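PDB 5YLO: probable enoyl-CoA hydratase/isomerase from Pseudomonas aeruginosa PAO1, which probably catalyses the isomerisation of Delta3-enoyl-CoA to Delta2-enoyl-CoA, a step in the metabolism of unsaturated fatty acids. Local coordinates for residues H90-A98 with A114-C122. Residues are numbered along the deposited sequence; the frame is centred on the assembly and turned at random.
Sequences HALMGRLHA and AGMDLALCC. With GOL (glycerol), chain B.
Leu92 and Leu118 open a worked example of how the crotonase fold packs successive helices, here mainly through apolar side chains. Helix 85-97 and helix 114-120, linked through strand 103-107, run in roughly the same direction, their local axes 23° apart and 9.8 Å at closest approach. The two leucines cross at about a right angle, methyl to methyl, with Leu92 CD2 3.7 Å from Leu118 CD1; Leu34 and Leu41 of helix 31-46 flank Leu92.

Met93 and Cys121 are central to the interface. CG of Met93 stands anti to the carbonyl carbon and the chain bends at chi2 (-62°), a shape that carries the thioether across to the second helix. There Met93 SD lies 3.7 Å from both Leu118 CD1 and Cys121 SG. The methyl Met93 CE reaches the first turn, 3.5 Å from Ala114 O and close to Asp117 CB. A glycerol, probably from the crystallisation liquor, sits beside this methionine, with weak hydrogen bonds to Asp117 OD2 and, back at the start of the segment, to His90 NE2 at the in-plane ring edge. In crotonase relatives the start of the second helix borders the oxyanion hole, so the glycerol probably lies near the acyl-CoA pocket.

One turn on, Leu96, CG anti to the backbone N, places CD2 against Leu118 O at 3.4 Å and beside Cys121 CB and Cys122 SG. Thr103 and Leu41 also touch this leucine.

At His97 the backbones come together. Its ring packs edge-to-face with Trp150, while His97 CA lies 3.3 Å from Cys121 O in a nearly straight C-H...O contact, 165° at the hydrogen.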
ATOM      1  N   HIS A  90     -20.928  11.597  -7.130  1.00 49.85           N
ATOM      2  CA  HIS A  90     -20.653  10.513  -6.190  1.00 42.90           C
ATOM      3  C   HIS A  90     -21.359   9.224  -6.587  1.00 42.96           C
ATOM      4  O   HIS A  90     -20.831   8.132  -6.348  1.00 42.41           O
ATOM      5  CB  HIS A  90     -21.058  10.921  -4.774  1.00 48.14           C
ATOM      6  CG  HIS A  90     -20.149  11.936  -4.154  1.00 44.49           C
ATOM      7  ND1 HIS A  90     -20.299  12.372  -2.855  1.00 50.16           N
ATOM      8  CD2 HIS A  90     -19.078  12.598  -4.653  1.00 45.04           C
ATOM      9  CE1 HIS A  90     -19.361  13.261  -2.582  1.00 60.31           C
ATOM     10  NE2 HIS A  90     -18.607  13.416  -3.655  1.00 58.56           N
ATOM     11  N   ALA A  91     -22.549   9.320  -7.184  1.00 43.19           N
ATOM     12  CA  ALA A  91     -23.204   8.117  -7.683  1.00 44.91           C
ATOM     13  C   ALA A  91     -22.426   7.516  -8.846  1.00 42.69           C
ATOM     14  O   ALA A  91     -22.337   6.289  -8.974  1.00 43.04           O
ATOM     15  CB  ALA A  91     -24.641   8.427  -8.096  1.00 48.41           C
ATOM     16  N   LEU A  92     -21.841   8.367  -9.694  1.00 51.98           N
ATOM     17  CA  LEU A  92     -21.073   7.876 -10.835  1.00 48.34           C
ATOM     18  C   LEU A  92     -19.764   7.236 -10.387  1.00 44.88           C
ATOM     19  O   LEU A  92     -19.393   6.159 -10.869  1.00 47.15           O
ATOM     20  CB  LEU A  92     -20.803   9.018 -11.816  1.00 42.37           C
ATOM     21  CG  LEU A  92     -19.776   8.745 -12.918  1.00 41.76           C
ATOM     22  CD1 LEU A  92     -20.271   7.674 -13.877  1.00 48.53           C
ATOM     23  CD2 LEU A  92     -19.440  10.026 -13.664  1.00 58.64           C
ATOM     24  N   MET A  93     -19.046   7.891  -9.470  1.00 37.19           N
ATOM     25  CA  MET A  93     -17.773   7.346  -9.005  1.00 35.52           C
ATOM     26  C   MET A  93     -17.961   5.980  -8.360  1.00 43.39           C
ATOM     27  O   MET A  93     -17.152   5.068  -8.570  1.00 55.81           O
ATOM     28  CB  MET A  93     -17.113   8.311  -8.021  1.00 40.26           C
ATOM     29  CG  MET A  93     -16.821   9.677  -8.597  1.00 43.27           C
ATOM     30  SD  MET A  93     -15.668   9.604  -9.976  1.00 76.40           S
ATOM     31  CE  MET A  93     -15.456  11.350 -10.307  1.00134.24           C
ATOM     32  N   GLY A  94     -19.030   5.817  -7.578  1.00 37.18           N
ATOM     33  CA  GLY A  94     -19.251   4.554  -6.895  1.00 38.89           C
ATOM     34  C   GLY A  94     -19.509   3.392  -7.837  1.00 39.53           C
ATOM     35  O   GLY A  94     -19.003   2.288  -7.621  1.00 44.06           O
ATOM     36  N   ARG A  95     -20.370   3.623  -8.832  1.00 40.91           N
ATOM     37  CA  ARG A  95     -20.722   2.613  -9.838  1.00 42.08           C
ATOM     38  C   ARG A  95     -19.566   2.193 -10.754  1.00 46.39           C
ATOM     39  O   ARG A  95     -19.376   1.006 -11.019  1.00 55.21           O
ATOM     40  CB  ARG A  95     -21.905   3.094 -10.682  1.00 44.18           C
ATOM     41  CG  ARG A  95     -22.297   2.143 -11.800  1.00 51.45           C
ATOM     42  CD  ARG A  95     -23.491   2.669 -12.581  1.00 69.25           C
ATOM     43  NE  ARG A  95     -24.677   2.804 -11.740  1.00 82.50           N
ATOM     44  CZ  ARG A  95     -25.574   1.841 -11.554  1.00 91.81           C
ATOM     45  NH1 ARG A  95     -26.623   2.053 -10.770  1.00 84.25           N
ATOM     46  NH2 ARG A  95     -25.422   0.667 -12.149  1.00100.19           N
ATOM     47  N   LEU A  96     -18.801   3.171 -11.231  1.00 46.51           N
ATOM     48  CA  LEU A  96     -17.643   2.906 -12.079  1.00 43.69           C
ATOM     49  C   LEU A  96     -16.583   2.124 -11.314  1.00 36.57           C
ATOM     50  O   LEU A  96     -15.987   1.182 -11.844  1.00 41.98           O
ATOM     51  CB  LEU A  96     -17.057   4.212 -12.613  1.00 43.58           C
ATOM     52  CG  LEU A  96     -15.843   4.047 -13.530  1.00 46.33           C
ATOM     53  CD1 LEU A  96     -16.212   3.238 -14.766  1.00 48.58           C
ATOM     54  CD2 LEU A  96     -15.275   5.404 -13.916  1.00 44.21           C
ATOM     55  N   HIS A  97     -16.345   2.506 -10.058  1.00 34.53           N
ATOM     56  CA  HIS A  97     -15.321   1.849  -9.256  1.00 34.13           C
ATOM     57  C   HIS A  97     -15.666   0.389  -8.995  1.00 37.26           C
ATOM     58  O   HIS A  97     -14.776  -0.467  -8.953  1.00 40.50           O
ATOM     59  CB  HIS A  97     -15.142   2.613  -7.944  1.00 42.27           C
ATOM     60  CG  HIS A  97     -14.409   1.850  -6.886  1.00 40.97           C
ATOM     61  ND1 HIS A  97     -15.009   1.439  -5.715  1.00 43.35           N
ATOM     62  CD2 HIS A  97     -13.123   1.431  -6.817  1.00 40.56           C
ATOM     63  CE1 HIS A  97     -14.127   0.794  -4.973  1.00 47.83           C
ATOM     64  NE2 HIS A  97     -12.974   0.775  -5.619  1.00 48.23           N
ATOM     65  N   ALA A  98     -16.953   0.084  -8.828  1.00 46.30           N
ATOM     66  CA  ALA A  98     -17.417  -1.264  -8.521  1.00 47.16           C
ATOM     67  C   ALA A  98     -18.004  -1.982  -9.732  1.00 45.71           C
ATOM     68  O   ALA A  98     -18.685  -2.998  -9.561  1.00 46.30           O
ATOM     69  CB  ALA A  98     -18.450  -1.216  -7.395  1.00 43.88           C
ATOM     70  N   ALA A 114     -11.921  16.140 -10.272  1.00 47.88           N
ATOM     71  CA  ALA A 114     -12.894  15.081 -10.518  1.00 42.47           C
ATOM     72  C   ALA A 114     -12.590  14.329 -11.806  1.00 53.11           C
ATOM     73  O   ALA A 114     -12.968  13.160 -11.946  1.00 46.30           O
ATOM     74  CB  ALA A 114     -14.307  15.663 -10.565  1.00 43.25           C
ATOM     75  N   GLY A 115     -11.916  14.981 -12.755  1.00 51.18           N
ATOM     76  CA  GLY A 115     -11.512  14.287 -13.964  1.00 43.35           C
ATOM     77  C   GLY A 115     -10.480  13.211 -13.692  1.00 44.51           C
ATOM     78  O   GLY A 115     -10.532  12.126 -14.278  1.00 47.79           O
ATOM     79  N   MET A 116      -9.529  13.496 -12.802  1.00 48.36           N
ATOM     80  CA  MET A 116      -8.584  12.467 -12.387  1.00 48.60           C
ATOM     81  C   MET A 116      -9.277  11.388 -11.567  1.00 46.69           C
ATOM     82  O   MET A 116      -8.989  10.197 -11.731  1.00 46.79           O
ATOM     83  CB  MET A 116      -7.440  13.088 -11.590  1.00 49.17           C
ATOM     84  CG  MET A 116      -6.314  12.118 -11.294  1.00 51.38           C
ATOM     85  SD  MET A 116      -5.095  12.807 -10.167  1.00 62.85           S
ATOM     86  CE  MET A 116      -6.010  12.775  -8.629  1.00 88.71           C
ATOM     87  N   ASP A 117     -10.192  11.785 -10.677  1.00 50.25           N
ATOM     88  CA  ASP A 117     -10.931  10.805  -9.888  1.00 53.84           C
ATOM     89  C   ASP A 117     -11.692   9.830 -10.777  1.00 46.94           C
ATOM     90  O   ASP A 117     -11.851   8.657 -10.421  1.00 43.06           O
ATOM     91  CB  ASP A 117     -11.890  11.514  -8.930  1.00 51.65           C
ATOM     92  CG  ASP A 117     -11.170  12.371  -7.904  1.00 65.86           C
ATOM     93  OD1 ASP A 117      -9.944  12.198  -7.732  1.00 77.98           O
ATOM     94  OD2 ASP A 117     -11.832  13.213  -7.261  1.00 58.56           O
ATOM     95  N   LEU A 118     -12.158  10.294 -11.938  1.00 52.47           N
ATOM     96  CA  LEU A 118     -12.855   9.409 -12.863  1.00 55.13           C
ATOM     97  C   LEU A 118     -11.930   8.312 -13.378  1.00 58.52           C
ATOM     98  O   LEU A 118     -12.347   7.158 -13.536  1.00 59.35           O
ATOM     99  CB  LEU A 118     -13.430  10.223 -14.021  1.00 57.72           C
ATOM    100  CG  LEU A 118     -14.659   9.638 -14.711  1.00 62.84           C
ATOM    101  CD1 LEU A 118     -15.785   9.454 -13.707  1.00 60.55           C
ATOM    102  CD2 LEU A 118     -15.098  10.525 -15.864  1.00 73.69           C
ATOM    103  N   ALA A 119     -10.664   8.650 -13.638  1.00 40.85           N
ATOM    104  CA  ALA A 119      -9.710   7.646 -14.097  1.00 40.84           C
ATOM    105  C   ALA A 119      -9.297   6.702 -12.972  1.00 36.67           C
ATOM    106  O   ALA A 119      -9.019   5.525 -13.224  1.00 36.97           O
ATOM    107  CB  ALA A 119      -8.482   8.329 -14.700  1.00 37.90           C
ATOM    108  N   LEU A 120      -9.259   7.195 -11.732  1.00 39.94           N
ATOM    109  CA  LEU A 120      -8.870   6.358 -10.603  1.00 38.56           C
ATOM    110  C   LEU A 120      -9.909   5.291 -10.285  1.00 36.89           C
ATOM    111  O   LEU A 120      -9.559   4.255  -9.707  1.00 49.49           O
ATOM    112  CB  LEU A 120      -8.615   7.230  -9.374  1.00 42.03           C
ATOM    113  CG  LEU A 120      -7.584   8.337  -9.593  1.00 44.71           C
ATOM    114  CD1 LEU A 120      -7.439   9.213  -8.356  1.00 41.55           C
ATOM    115  CD2 LEU A 120      -6.243   7.743 -10.004  1.00 44.05           C
ATOM    116  N   CYS A 121     -11.171   5.518 -10.650  1.00 36.28           N
ATOM    117  CA  CYS A 121     -12.213   4.515 -10.472  1.00 38.90           C
ATOM    118  C   CYS A 121     -12.109   3.377 -11.475  1.00 38.24           C
ATOM    119  O   CYS A 121     -12.775   2.350 -11.296  1.00 39.30           O
ATOM    120  CB  CYS A 121     -13.596   5.162 -10.573  1.00 38.04           C
ATOM    121  SG  CYS A 121     -13.954   6.370  -9.268  1.00 48.10           S
ATOM    122  N   CYS A 122     -11.296   3.530 -12.512  1.00 38.25           N
ATOM    123  CA  CYS A 122     -11.087   2.449 -13.458  1.00 43.95           C
ATOM    124  C   CYS A 122     -10.032   1.483 -12.929  1.00 39.19           C
ATOM    125  O   CYS A 122      -9.196   1.828 -12.089  1.00 38.08           O
ATOM    126  CB  CYS A 122     -10.669   3.002 -14.819  1.00 43.34           C
ATOM    127  SG  CYS A 122     -11.891   4.101 -15.572  1.00 48.27           S
TER
HETATM  128  C1  GOL B 301     -14.426  14.117  -5.132  1.00 72.45           C
HETATM  129  O1  GOL B 301     -15.489  14.765  -4.468  1.00 72.68           O
HETATM  130  C2  GOL B 301     -14.973  13.321  -6.310  1.00 75.98           C
HETATM  131  O2  GOL B 301     -16.250  13.805  -6.652  1.00 82.26           O
HETATM  132  C3  GOL B 301     -15.086  11.850  -5.929  1.00 77.05           C
HETATM  133  O3  GOL B 301     -14.254  11.080  -6.766  1.00 72.18           O